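PDB 4BQ2: B-agarase from Saccharophagus degradans, which hydrolyses the beta-1,4-glycosidic bonds of agarose from chain ends, acting as a family 50 exo-beta-agarase. Local coordinates for residues Y87-D92 with V97-I102; F207-K212 with G217-L222; S364-P369 with D449-M454; A616-A621 with L644-I649. One frame throughout, in Å; residues are numbered along the deposited sequence. Where two conformers were deposited one is given.

In the fold
The four contacts sample a modular glycoside hydrolase at four places, in series along the chain. Contact 1 is a beta hairpin of the agarase CBM-like domain, and contact 2 ties together a loop that follows strand 180-191 and leads to helix 222-235. Contact 3 joins two loops through an aromatic cluster beside a bound glycerol, and contact 4 joins a helix end to the loop entering strand 648-652, in the parallel part of a mixed sheet. None touches another. Contacts 3 and 4 come nearest, with about 11 Å between their closest atoms, whereas contacts 2 and 4 lie on opposite sides of the chain's centre, about 45 Å between centres. Glycerol also lies near contacts 2 and 4.

Contact 1 (Y87-D92 with V97-I102); sequences YLDVTD and VFTRSI
The Phe98 ring carries Val90 over one face and has Leu88 CD2 at its edge. Val90 CB sits 4.0 Å from the ring centroid, a CH-pi contact displaced toward the rim, while Val90 CG2 reaches Phe98 CZ at 3.6 Å. This overlap depends on the less common first torsion of Phe98 (chi1 77°), which places CG between the backbone N and the carbonyl carbon and swings the ring across the neighbouring strand. The Tyr87 ring, on the other side of the sheet, has Ser101 OG over one face and Thr99 CG2 near the plane of its edge; that hydroxyl is itself bonded to Phe86 O.

Between these rings runs an antiparallel hairpin. Leu88 with Arg100 and Val90 with Phe98 are hydrogen-bonded pairs, and the bond from Leu88 N to Arg100 O measures 2.7 Å. On the Tyr87 side, in the non-hydrogen-bonded pair Asp89 with Thr99, the two side chains run alongside each other, and Thr99 OG1 donates to Asp89 OD1 over 2.6 Å, nearly in line with the carboxylate C-O bond.

Strand 84-92 also pairs with strand 166-174, and strand 97-104 with strand 150-155; both hairpin strands fall in the agarase CBM-like range. Leu88 packs on Ile169, Leu171 and Phe152, Phe98 meets Trp154, and Arg100 NH1 bonds Phe152 O.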
loop_
_atom_site.group_PDB
_atom_site.type_symbol
_atom_site.label_atom_id
_atom_site.label_comp_id
_atom_site.label_asym_id
_atom_site.label_seq_id
_atom_site.Cartn_x
_atom_site.Cartn_y
_atom_site.Cartn_z
ATOM N N TYR A 87 -4.640 -12.103 -10.705
ATOM C CA TYR A 87 -3.231 -12.155 -10.388
ATOM C C TYR A 87 -2.620 -13.213 -11.272
ATOM O O TYR A 87 -3.108 -14.342 -11.285
ATOM C CB TYR A 87 -3.034 -12.509 -8.917
ATOM C CG TYR A 87 -3.441 -11.375 -7.989
ATOM C CD1 TYR A 87 -4.746 -11.264 -7.544
ATOM C CD2 TYR A 87 -2.515 -10.422 -7.585
ATOM C CE1 TYR A 87 -5.142 -10.219 -6.688
ATOM C CE2 TYR A 87 -2.884 -9.372 -6.738
ATOM C CZ TYR A 87 -4.198 -9.282 -6.301
ATOM O OH TYR A 87 -4.546 -8.246 -5.450
ATOM N N LEU A 88 -1.601 -12.837 -12.055
ATOM C CA LEU A 88 -0.898 -13.780 -12.886
ATOM C C LEU A 88 0.447 -14.036 -12.198
ATOM O O LEU A 88 1.233 -13.103 -12.038
ATOM C CB LEU A 88 -0.705 -13.209 -14.306
ATOM C CG LEU A 88 0.332 -13.985 -15.130
ATOM C CD1 LEU A 88 -0.252 -15.327 -15.570
ATOM C CD2 LEU A 88 0.837 -13.152 -16.333
ATOM N N ASP A 89 0.660 -15.278 -11.761
ATOM C CA ASP A 89 1.919 -15.685 -11.151
ATOM C C ASP A 89 2.519 -16.733 -12.057
ATOM O O ASP A 89 1.859 -17.704 -12.407
ATOM C CB ASP A 89 1.666 -16.309 -9.778
ATOM C CG ASP A 89 1.206 -15.277 -8.743
ATOM O OD1 ASP A 89 2.081 -14.598 -8.182
ATOM O OD2 ASP A 89 -0.027 -15.154 -8.513
ATOM N N VAL A 90 3.774 -16.519 -12.438
ATOM C CA VAL A 90 4.467 -17.425 -13.325
ATOM C C VAL A 90 5.696 -17.885 -12.548
ATOM O O VAL A 90 6.470 -17.061 -12.070
ATOM C CB VAL A 90 4.859 -16.723 -14.647
ATOM C CG1 VAL A 90 5.632 -17.663 -15.557
ATOM C CG2 VAL A 90 3.611 -16.216 -15.371
ATOM N N THR A 91 5.823 -19.206 -12.380
ATOM C CA THR A 91 6.889 -19.819 -11.569
ATOM C C THR A 91 7.819 -20.671 -12.445
ATOM O O THR A 91 7.350 -21.413 -13.315
ATOM C CB THR A 91 6.280 -20.660 -10.422
ATOM O OG1 THR A 91 5.435 -19.816 -9.631
ATOM C CG2 THR A 91 7.361 -21.221 -9.492
ATOM N N ASP A 92 9.127 -20.499 -12.277
ATOM C CA ASP A 92 10.080 -21.293 -13.040
ATOM C C ASP A 92 10.550 -22.503 -12.228
ATOM O O ASP A 92 10.197 -22.670 -11.060
ATOM C CB ASP A 92 11.231 -20.452 -13.634
ATOM C CG ASP A 92 12.226 -19.940 -12.596
ATOM O OD1 ASP A 92 12.390 -20.521 -11.486
ATOM O OD2 ASP A 92 12.880 -18.927 -12.903
ATOM N N VAL A 97 9.536 -16.608 -9.052
ATOM C CA VAL A 97 8.142 -16.240 -9.388
ATOM C C VAL A 97 8.054 -14.754 -9.675
ATOM O O VAL A 97 8.735 -13.940 -9.014
ATOM C CB VAL A 97 7.124 -16.441 -8.222
ATOM C CG1 VAL A 97 5.708 -16.616 -8.761
ATOM C CG2 VAL A 97 7.489 -17.565 -7.275
ATOM N N PHE A 98 7.189 -14.380 -10.618
ATOM C CA PHE A 98 6.826 -12.974 -10.781
ATOM C C PHE A 98 5.328 -12.877 -10.754
ATOM O O PHE A 98 4.638 -13.850 -11.098
ATOM C CB PHE A 98 7.445 -12.303 -12.040
ATOM C CG PHE A 98 6.772 -12.652 -13.365
ATOM C CD1 PHE A 98 5.450 -12.246 -13.656
ATOM C CD2 PHE A 98 7.479 -13.315 -14.361
ATOM C CE1 PHE A 98 4.852 -12.556 -14.877
ATOM C CE2 PHE A 98 6.900 -13.607 -15.590
ATOM C CZ PHE A 98 5.586 -13.239 -15.845
ATOM N N THR A 99 4.836 -11.711 -10.317
ATOM C CA THR A 99 3.394 -11.467 -10.203
ATOM C C THR A 99 3.043 -10.221 -11.008
ATOM O O THR A 99 3.619 -9.146 -10.799
ATOM C CB THR A 99 2.970 -11.227 -8.719
ATOM O OG1 THR A 99 3.370 -12.337 -7.910
ATOM C CG2 THR A 99 1.450 -11.065 -8.595
ATOM N N ARG A 100 2.074 -10.357 -11.901
ATOM C CA ARG A 100 1.484 -9.189 -12.555
ATOM C C ARG A 100 0.006 -9.295 -12.307
ATOM O O ARG A 100 -0.485 -10.340 -11.926
ATOM C CB ARG A 100 1.778 -9.171 -14.067
ATOM C CG ARG A 100 3.238 -8.946 -14.436
ATOM C CD ARG A 100 3.379 -8.528 -15.918
ATOM N NE ARG A 100 4.784 -8.272 -16.248
ATOM C CZ ARG A 100 5.287 -7.114 -16.686
ATOM N NH1 ARG A 100 4.507 -6.055 -16.907
ATOM N NH2 ARG A 100 6.605 -7.032 -16.930
ATOM N N SER A 101 -0.713 -8.208 -12.525
ATOM C CA SER A 101 -2.137 -8.223 -12.289
ATOM C C SER A 101 -2.795 -7.153 -13.137
ATOM O O SER A 101 -2.126 -6.156 -13.551
ATOM C CB SER A 101 -2.433 -7.971 -10.782
ATOM O OG SER A 101 -3.840 -8.012 -10.559
ATOM N N ILE A 102 -4.092 -7.334 -13.394
ATOM C CA ILE A 102 -4.867 -6.343 -14.155
ATOM C C ILE A 102 -6.357 -6.570 -13.918
ATOM O O ILE A 102 -6.763 -7.647 -13.454
ATOM C CB ILE A 102 -4.508 -6.399 -15.675
ATOM C CG1 ILE A 102 -5.018 -5.165 -16.411
ATOM C CG2 ILE A 102 -5.023 -7.686 -16.317
ATOM C CD1 ILE A 102 -4.399 -3.891 -15.892
#

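Contact 2 (F207-K212 with G217-L222); sequences FGQNAK and GKIHSL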
loop_
_atom_site.group_PDB
_atom_site.type_symbol
_atom_site.label_atom_id
_atom_site.label_comp_id
_atom_site.label_asym_id
_atom_site.label_seq_id
_atom_site.Cartn_x
_atom_site.Cartn_y
_atom_site.Cartn_z
ATOM N N PHE A 207 1.057 20.191 -16.369
ATOM C CA PHE A 207 0.104 19.995 -15.252
ATOM C C PHE A 207 0.390 18.673 -14.509
ATOM O O PHE A 207 -0.335 18.289 -13.569
ATOM C CB PHE A 207 -1.342 19.997 -15.784
ATOM C CG PHE A 207 -1.723 21.261 -16.505
ATOM C CD1 PHE A 207 -1.857 22.473 -15.806
ATOM C CD2 PHE A 207 -1.926 21.253 -17.894
ATOM C CE1 PHE A 207 -2.184 23.642 -16.479
ATOM C CE2 PHE A 207 -2.288 22.420 -18.570
ATOM C CZ PHE A 207 -2.405 23.613 -17.871
ATOM N N GLY A 208 1.445 17.971 -14.918
ATOM C CA GLY A 208 1.746 16.659 -14.322
ATOM C C GLY A 208 0.919 15.490 -14.864
ATOM O O GLY A 208 1.036 14.378 -14.343
ATOM N N GLN A 209 0.119 15.721 -15.914
ATOM C CA GLN A 209 -0.736 14.671 -16.538
ATOM C C GLN A 209 -0.009 13.868 -17.623
ATOM O O GLN A 209 0.986 14.313 -18.177
ATOM C CB GLN A 209 -1.992 15.289 -17.169
ATOM C CG GLN A 209 -2.727 16.277 -16.287
ATOM C CD GLN A 209 -3.830 17.035 -17.018
ATOM O OE1 GLN A 209 -4.982 16.984 -16.613
ATOM N NE2 GLN A 209 -3.486 17.717 -18.117
ATOM N N ASN A 210 -0.524 12.685 -17.909
ATOM C CA ASN A 210 -0.054 11.832 -18.999
ATOM C C ASN A 210 -0.117 12.663 -20.283
ATOM O O ASN A 210 -1.201 13.064 -20.732
ATOM C CB ASN A 210 -0.962 10.603 -19.068
ATOM C CG ASN A 210 -0.524 9.587 -20.104
ATOM O OD1 ASN A 210 -0.079 9.952 -21.201
ATOM N ND2 ASN A 210 -0.663 8.291 -19.758
ATOM N N ALA A 211 1.040 12.975 -20.835
ATOM C CA ALA A 211 1.054 13.884 -22.028
ATOM C C ALA A 211 0.618 13.208 -23.333
ATOM O O ALA A 211 0.186 13.883 -24.267
ATOM C CB ALA A 211 2.421 14.548 -22.186
ATOM N N LYS A 212 0.692 11.881 -23.385
ATOM C CA LYS A 212 0.441 11.114 -24.622
ATOM C C LYS A 212 -0.977 10.582 -24.794
ATOM O O LYS A 212 -1.310 10.024 -25.829
ATOM C CB LYS A 212 1.425 9.953 -24.703
ATOM C CG LYS A 212 2.870 10.405 -24.877
ATOM C CD LYS A 212 3.819 9.229 -25.058
ATOM C CE LYS A 212 5.254 9.702 -25.039
ATOM N NZ LYS A 212 6.302 8.632 -25.042
ATOM N N GLY A 217 -12.009 14.267 -18.547
ATOM C CA GLY A 217 -11.555 15.057 -17.411
ATOM C C GLY A 217 -10.162 15.645 -17.538
ATOM O O GLY A 217 -9.799 16.519 -16.757
ATOM N N LYS A 218 -9.390 15.226 -18.539
ATOM C CA LYS A 218 -8.043 15.777 -18.705
ATOM C C LYS A 218 -8.101 17.303 -18.879
ATOM O O LYS A 218 -8.997 17.809 -19.565
ATOM C CB LYS A 218 -7.320 15.139 -19.882
ATOM C CG LYS A 218 -5.868 15.568 -20.001
ATOM C CD LYS A 218 -5.108 14.789 -21.051
ATOM C CE LYS A 218 -3.713 15.337 -21.195
ATOM N NZ LYS A 218 -2.953 14.647 -22.277
ATOM N N ILE A 219 -7.168 18.019 -18.241
ATOM C CA ILE A 219 -7.132 19.486 -18.316
ATOM C C ILE A 219 -6.239 19.873 -19.513
ATOM O O ILE A 219 -5.111 19.430 -19.603
ATOM C CB ILE A 219 -6.643 20.116 -16.979
ATOM C CG1 ILE A 219 -7.652 19.858 -15.842
ATOM C CG2 ILE A 219 -6.259 21.598 -17.115
ATOM C CD1 ILE A 219 -9.013 20.522 -15.980
ATOM N N HIS A 220 -6.766 20.693 -20.422
ATOM C CA HIS A 220 -6.000 21.124 -21.615
ATOM C C HIS A 220 -5.558 22.593 -21.581
ATOM O O HIS A 220 -4.763 23.030 -22.418
ATOM C CB HIS A 220 -6.791 20.823 -22.885
ATOM C CG HIS A 220 -7.115 19.372 -23.072
ATOM N ND1 HIS A 220 -6.176 18.445 -23.479
ATOM C CD2 HIS A 220 -8.282 18.695 -22.949
ATOM C CE1 HIS A 220 -6.747 17.256 -23.579
ATOM N NE2 HIS A 220 -8.027 17.382 -23.275
ATOM N N SER A 221 -6.052 23.349 -20.596
ATOM C CA SER A 221 -5.748 24.785 -20.444
ATOM C C SER A 221 -5.993 25.220 -19.004
ATOM O O SER A 221 -6.816 24.619 -18.314
ATOM C CB SER A 221 -6.653 25.633 -21.351
ATOM O OG SER A 221 -8.041 25.317 -21.163
ATOM N N LEU A 222 -5.315 26.285 -18.585
ATOM C CA LEU A 222 -5.624 26.994 -17.343
ATOM C C LEU A 222 -7.102 27.423 -17.194
ATOM O O LEU A 222 -7.661 27.359 -16.086
ATOM C CB LEU A 222 -4.678 28.183 -17.182
ATOM C CG LEU A 222 -4.674 28.929 -15.855
ATOM C CD1 LEU A 222 -4.202 28.028 -14.716
ATOM C CD2 LEU A 222 -3.798 30.176 -15.948
#
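Gln209 and Ile219 meet through a pair of hydrogen bonds between a side-chain amide and a backbone N and O, bridging two arms of a loop; one arm bends in an Asx turn at Asn210 and the other ends at the helix N-cap Ser221. Gln209 OE1 accepts from Ile219 N at 2.9 Å, and Gln209 NE2 donates to Ile219 O at 2.8 Å. Both acceptors are approached on a lone pair in the carbonyl plane, and Ile219 O lies only 5° out of the amide plane of Gln209. The two bonds fix the rotation of the amide group.

Beside this pair, Ile219 CG2 stands over the centre of the Phe207 ring, 4.3 Å from the centroid. Lys218, its CG anti to the backbone N (chi1 -174°) and its chain extended beyond, runs alongside the amide of Gln209 so that NZ reaches Asn210 O at 2.8 Å; Val213 O is a second acceptor for this ammonium.

Farther out, Asp205 OD1 accepts from the backbone N of both Phe207 and Gln209, setting the first arm. Ser221 OG caps helix 222-235 by bonding Glu224 N. Asn210 ND2 reaches Gly661 O, while Asn210 OD1 accepts from Lys212 N at 3.0 Å, closing the Asx turn.

Contact 3 (S364-P369 with D449-M454); sequences SAHSGP and DFWGAM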
loop_
_atom_site.group_PDB
_atom_site.type_symbol
_atom_site.label_atom_id
_atom_site.label_comp_id
_atom_site.label_asym_id
_atom_site.label_seq_id
_atom_site.Cartn_x
_atom_site.Cartn_y
_atom_site.Cartn_z
ATOM N N SER A 364 17.243 10.938 0.535
ATOM C CA SER A 364 17.269 9.480 0.460
ATOM C C SER A 364 16.044 8.994 -0.312
ATOM O O SER A 364 15.145 9.784 -0.630
ATOM C CB SER A 364 17.290 8.864 1.856
ATOM O OG SER A 364 16.124 9.252 2.558
ATOM N N ALA A 365 16.020 7.698 -0.624
ATOM C CA ALA A 365 14.892 7.076 -1.306
ATOM C C ALA A 365 14.860 5.636 -0.842
ATOM O O ALA A 365 15.898 5.095 -0.467
ATOM C CB ALA A 365 15.078 7.127 -2.820
ATOM N N HIS A 366 13.688 5.006 -0.861
ATOM C CA HIS A 366 13.627 3.587 -0.494
ATOM C C HIS A 366 14.124 2.764 -1.671
ATOM O O HIS A 366 14.912 1.827 -1.502
ATOM C CB HIS A 366 12.206 3.171 -0.116
ATOM C CG HIS A 366 11.995 1.686 -0.063
ATOM N ND1 HIS A 366 12.162 0.942 1.096
ATOM C CD2 HIS A 366 11.603 0.811 -1.016
ATOM C CE1 HIS A 366 11.865 -0.326 0.845
ATOM N NE2 HIS A 366 11.522 -0.430 -0.427
ATOM N N SER A 367 13.669 3.124 -2.867
ATOM C CA SER A 367 14.047 2.378 -4.077
ATOM C C SER A 367 13.850 3.264 -5.286
ATOM O O SER A 367 13.161 4.283 -5.208
ATOM C CB SER A 367 13.194 1.114 -4.193
ATOM O OG SER A 367 11.822 1.464 -4.291
ATOM N N GLY A 368 14.458 2.876 -6.409
ATOM C CA GLY A 368 14.393 3.659 -7.646
ATOM C C GLY A 368 15.810 3.873 -8.159
ATOM O O GLY A 368 16.774 3.497 -7.485
ATOM N N PRO A 369 15.957 4.470 -9.361
ATOM C CA PRO A 369 17.288 4.640 -9.976
ATOM C C PRO A 369 18.146 5.685 -9.264
ATOM O O PRO A 369 19.365 5.688 -9.423
ATOM C CB PRO A 369 16.971 5.093 -11.410
ATOM C CG PRO A 369 15.588 5.670 -11.352
ATOM C CD PRO A 369 14.866 4.942 -10.235
ATOM N N ASP A 449 13.423 -7.618 5.705
ATOM C CA ASP A 449 12.895 -6.332 6.129
ATOM C C ASP A 449 12.635 -5.493 4.890
ATOM O O ASP A 449 13.552 -5.264 4.069
ATOM C CB ASP A 449 13.904 -5.611 7.020
ATOM C CG ASP A 449 14.266 -6.394 8.254
ATOM O OD1 ASP A 449 13.409 -7.129 8.803
ATOM O OD2 ASP A 449 15.430 -6.248 8.688
ATOM N N PHE A 450 11.394 -5.033 4.766
ATOM C CA PHE A 450 10.977 -4.296 3.603
ATOM C C PHE A 450 11.227 -2.784 3.684
ATOM O O PHE A 450 12.131 -2.248 3.035
ATOM C CB PHE A 450 9.514 -4.599 3.247
ATOM C CG PHE A 450 9.142 -4.043 1.912
ATOM C CD1 PHE A 450 9.637 -4.642 0.749
ATOM C CD2 PHE A 450 8.399 -2.861 1.810
ATOM C CE1 PHE A 450 9.360 -4.108 -0.495
ATOM C CE2 PHE A 450 8.103 -2.330 0.557
ATOM C CZ PHE A 450 8.596 -2.950 -0.595
ATOM N N TRP A 451 10.415 -2.076 4.453
ATOM C CA TRP A 451 10.590 -0.610 4.565
ATOM C C TRP A 451 11.899 -0.195 5.268
ATOM O O TRP A 451 12.398 0.910 5.058
ATOM C CB TRP A 451 9.382 -0.003 5.275
ATOM C CG TRP A 451 8.067 -0.081 4.512
ATOM C CD1 TRP A 451 6.896 -0.659 4.947
ATOM C CD2 TRP A 451 7.780 0.483 3.218
ATOM N NE1 TRP A 451 5.911 -0.502 4.006
ATOM C CE2 TRP A 451 6.429 0.187 2.928
ATOM C CE3 TRP A 451 8.545 1.192 2.269
ATOM C CZ2 TRP A 451 5.811 0.583 1.724
ATOM C CZ3 TRP A 451 7.933 1.594 1.075
ATOM C CH2 TRP A 451 6.574 1.288 0.815
ATOM N N GLY A 452 12.456 -1.075 6.100
ATOM C CA GLY A 452 13.626 -0.747 6.913
ATOM C C GLY A 452 13.882 -1.815 7.944
ATOM O O GLY A 452 13.050 -2.709 8.148
ATOM N N ALA A 453 15.034 -1.741 8.600
ATOM C CA ALA A 453 15.389 -2.715 9.634
ATOM C C ALA A 453 14.470 -2.578 10.855
ATOM O O ALA A 453 13.924 -1.493 11.125
ATOM C CB ALA A 453 16.839 -2.524 10.057
ATOM N N MET A 454 14.342 -3.664 11.607
ATOM C CA MET A 454 13.474 -3.700 12.794
ATOM C C MET A 454 14.225 -3.206 14.032
ATOM O O MET A 454 15.454 -3.405 14.145
ATOM C CB MET A 454 12.933 -5.117 12.984
ATOM C CG MET A 454 11.918 -5.500 11.923
ATOM S SD MET A 454 10.391 -4.511 12.025
ATOM C CE MET A 454 9.606 -5.306 13.437
#
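His366 meets Trp451 and Phe450 through ring contacts of two kinds. The first is edge-to-face: the six-membered ring of Trp451 turns its edge to a face of His366, with the planes at 59°. Trp451 CE3 makes the touch, 3.8 Å from His366 ND1 and toward the rim of the imidazole. The second is oblique, with the His366 and Phe450 planes at 47° and centroids 5.0 Å apart; His366 NE2 lies over a face of Phe450, 3.9 Å from Phe450 CZ. With CG anti to the backbone N (chi1 166°), the imidazole extends from its own loop toward both aromatics.

Polar neighbours surround the rings. Phe450 O lies at the imidazole edge, nearest to His366 CE1 as modelled, though the short approach leaves the orientation of that ring doubtful. As modelled, His366 NE2 has a weak hydrogen bond to Asn130 O. Trp451 NE1 is held by Glu491 OE1.

Within the second loop, Phe450 CD2 sits over the centre of the Trp451 ring. The tryptophan side chain is about 3 Å from a bound glycerol, which might mark a pocket but probably comes from the crystallisation liquor. Together His366, Phe450 and Trp451 form a three-membered aromatic cluster that joins two loops distant in sequence.

Contact 4 (A616-A621 with L644-I649); sequences AAAKYA and LDKPSI
Lys646 lays its aliphatic chain over Ala618, with CG 3.8 Å from Ala618 CB, and then curls round the end of helix 611-620. Its first three torsions all lie near -70° (chi1 -71°, chi2 -73°, chi3 -69°), bending the chain back on itself so that the ammonium arrives at backbone carbonyls instead of stretching away from the helix. Lys646 NZ donates to Ala621 O at 2.7 Å, with the nitrogen in the carbonyl plane, and makes a weak bond of 3.2 Å to Ala618 O.

Ala621 is the first residue to leave the helix, whose C-terminal carbonyls point outward there, and a positive charge among them probably offsets the partial negative charge of the helix end. One side chain thus bridges the last turn and the residue that follows it. A bound glycerol adds to the polar surroundings: it is hydrogen-bonded to Tyr620 O and lies close to Lys646 NZ.

The apolar side of the contact is small. Leu644 CD2 meets Ala618 CB at 4.1 Å, so the Ala618 methyl touches both the Leu644 branch and the Lys646 stem. Farther along, Ser648 OG donates to Lys646 O at 2.9 Å, from above the carbonyl plane, tying the lysine's backbone to the start of the next strand.

In the wider fold, Ala616 and Ala617 pack on helix 565-593. Strands 624-627 and 648-652 are parallel neighbours joined through helices 635-638 and 641-644, a beta-alpha-beta connection, with Lys646 in the link that enters the second strand. Pro647 and Ile649 hydrogen-bond with Val624, and strand 693-699 flanks strand 648-652 on its other side.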
loop_
_atom_site.group_PDB
_atom_site.type_symbol
_atom_site.label_atom_id
_atom_site.label_comp_id
_atom_site.label_asym_id
_atom_site.label_seq_id
_atom_site.Cartn_x
_atom_site.Cartn_y
_atom_site.Cartn_z
ATOM N N ALA A 616 -0.051 -9.462 20.735
ATOM C CA ALA A 616 0.720 -8.450 21.455
ATOM C C ALA A 616 0.076 -7.076 21.308
ATOM O O ALA A 616 -0.079 -6.353 22.292
ATOM C CB ALA A 616 2.184 -8.433 20.983
ATOM N N ALA A 617 -0.325 -6.727 20.082
ATOM C CA ALA A 617 -0.991 -5.454 19.823
ATOM C C ALA A 617 -2.336 -5.407 20.555
ATOM O O ALA A 617 -2.732 -4.374 21.109
ATOM C CB ALA A 617 -1.181 -5.249 18.323
ATOM N N ALA A 618 -3.025 -6.544 20.590
ATOM C CA ALA A 618 -4.327 -6.578 21.281
ATOM C C ALA A 618 -4.159 -6.239 22.770
ATOM O O ALA A 618 -5.059 -5.685 23.390
ATOM C CB ALA A 618 -4.991 -7.939 21.111
ATOM N N LYS A 619 -3.003 -6.552 23.331
ATOM C CA LYS A 619 -2.764 -6.374 24.764
ATOM C C LYS A 619 -2.585 -4.890 25.099
ATOM O O LYS A 619 -3.064 -4.429 26.147
ATOM C CB LYS A 619 -1.533 -7.196 25.189
ATOM C CG LYS A 619 -1.300 -7.319 26.698
ATOM C CD LYS A 619 -0.143 -8.282 26.985
ATOM C CE LYS A 619 -0.088 -8.681 28.457
ATOM N NZ LYS A 619 -0.066 -7.502 29.356
ATOM N N TYR A 620 -1.933 -4.143 24.196
ATOM C CA TYR A 620 -1.511 -2.782 24.506
ATOM C C TYR A 620 -2.238 -1.672 23.746
ATOM O O TYR A 620 -2.444 -0.588 24.282
ATOM C CB TYR A 620 0.003 -2.622 24.299
ATOM C CG TYR A 620 0.835 -3.413 25.294
ATOM C CD1 TYR A 620 1.031 -2.948 26.597
ATOM C CD2 TYR A 620 1.418 -4.609 24.931
ATOM C CE1 TYR A 620 1.783 -3.665 27.512
ATOM C CE2 TYR A 620 2.165 -5.336 25.842
ATOM C CZ TYR A 620 2.339 -4.846 27.122
ATOM O OH TYR A 620 3.105 -5.547 28.008
ATOM N N ALA A 621 -2.583 -1.923 22.484
ATOM C CA ALA A 621 -3.302 -0.931 21.683
ATOM C C ALA A 621 -4.757 -0.855 22.114
ATOM O O ALA A 621 -5.381 -1.889 22.403
ATOM C CB ALA A 621 -3.214 -1.288 20.217
ATOM N N LEU A 644 -10.118 -12.292 19.741
ATOM C CA LEU A 644 -9.461 -11.129 20.337
ATOM C C LEU A 644 -10.484 -10.206 20.969
ATOM O O LEU A 644 -10.225 -9.634 22.014
ATOM C CB LEU A 644 -8.697 -10.328 19.268
ATOM C CG LEU A 644 -7.586 -11.032 18.521
ATOM C CD1 LEU A 644 -7.023 -10.101 17.456
ATOM C CD2 LEU A 644 -6.499 -11.422 19.500
ATOM N N ASP A 645 -11.640 -10.071 20.316
ATOM C CA ASP A 645 -12.705 -9.168 20.751
ATOM C C ASP A 645 -12.152 -7.750 20.977
ATOM O O ASP A 645 -12.441 -7.140 22.014
ATOM C CB ASP A 645 -13.382 -9.677 22.041
ATOM C CG ASP A 645 -14.734 -9.009 22.297
ATOM O OD1 ASP A 645 -15.320 -8.439 21.336
ATOM O OD2 ASP A 645 -15.208 -9.057 23.468
ATOM N N LYS A 646 -11.377 -7.234 20.013
ATOM C CA LYS A 646 -10.828 -5.874 20.106
ATOM C C LYS A 646 -11.418 -5.014 19.014
ATOM O O LYS A 646 -11.526 -5.453 17.856
ATOM C CB LYS A 646 -9.282 -5.804 19.914
ATOM C CG LYS A 646 -8.404 -6.359 21.014
ATOM C CD LYS A 646 -8.357 -5.493 22.285
ATOM C CE LYS A 646 -7.627 -4.164 22.077
ATOM N NZ LYS A 646 -7.382 -3.486 23.382
ATOM N N PRO A 647 -11.707 -3.760 19.346
ATOM C CA PRO A 647 -12.063 -2.822 18.302
ATOM C C PRO A 647 -10.863 -2.697 17.364
ATOM O O PRO A 647 -9.700 -2.767 17.800
ATOM C CB PRO A 647 -12.330 -1.528 19.060
ATOM C CG PRO A 647 -11.570 -1.666 20.345
ATOM C CD PRO A 647 -11.632 -3.124 20.676
ATOM N N SER A 648 -11.160 -2.540 16.080
ATOM C CA SER A 648 -10.129 -2.647 15.043
ATOM C C SER A 648 -10.326 -1.517 14.034
ATOM O O SER A 648 -11.391 -0.934 13.939
ATOM C CB SER A 648 -10.243 -4.015 14.357
ATOM O OG SER A 648 -10.107 -5.072 15.330
ATOM N N ILE A 649 -9.290 -1.198 13.275
ATOM C CA ILE A 649 -9.487 -0.191 12.244
ATOM C C ILE A 649 -8.677 -0.599 11.037
ATOM O O ILE A 649 -7.585 -1.152 11.197
ATOM C CB ILE A 649 -9.145 1.240 12.760
ATOM C CG1 ILE A 649 -9.549 2.337 11.752
ATOM C CG2 ILE A 649 -7.673 1.383 13.196
ATOM C CD1 ILE A 649 -9.341 3.764 12.289
#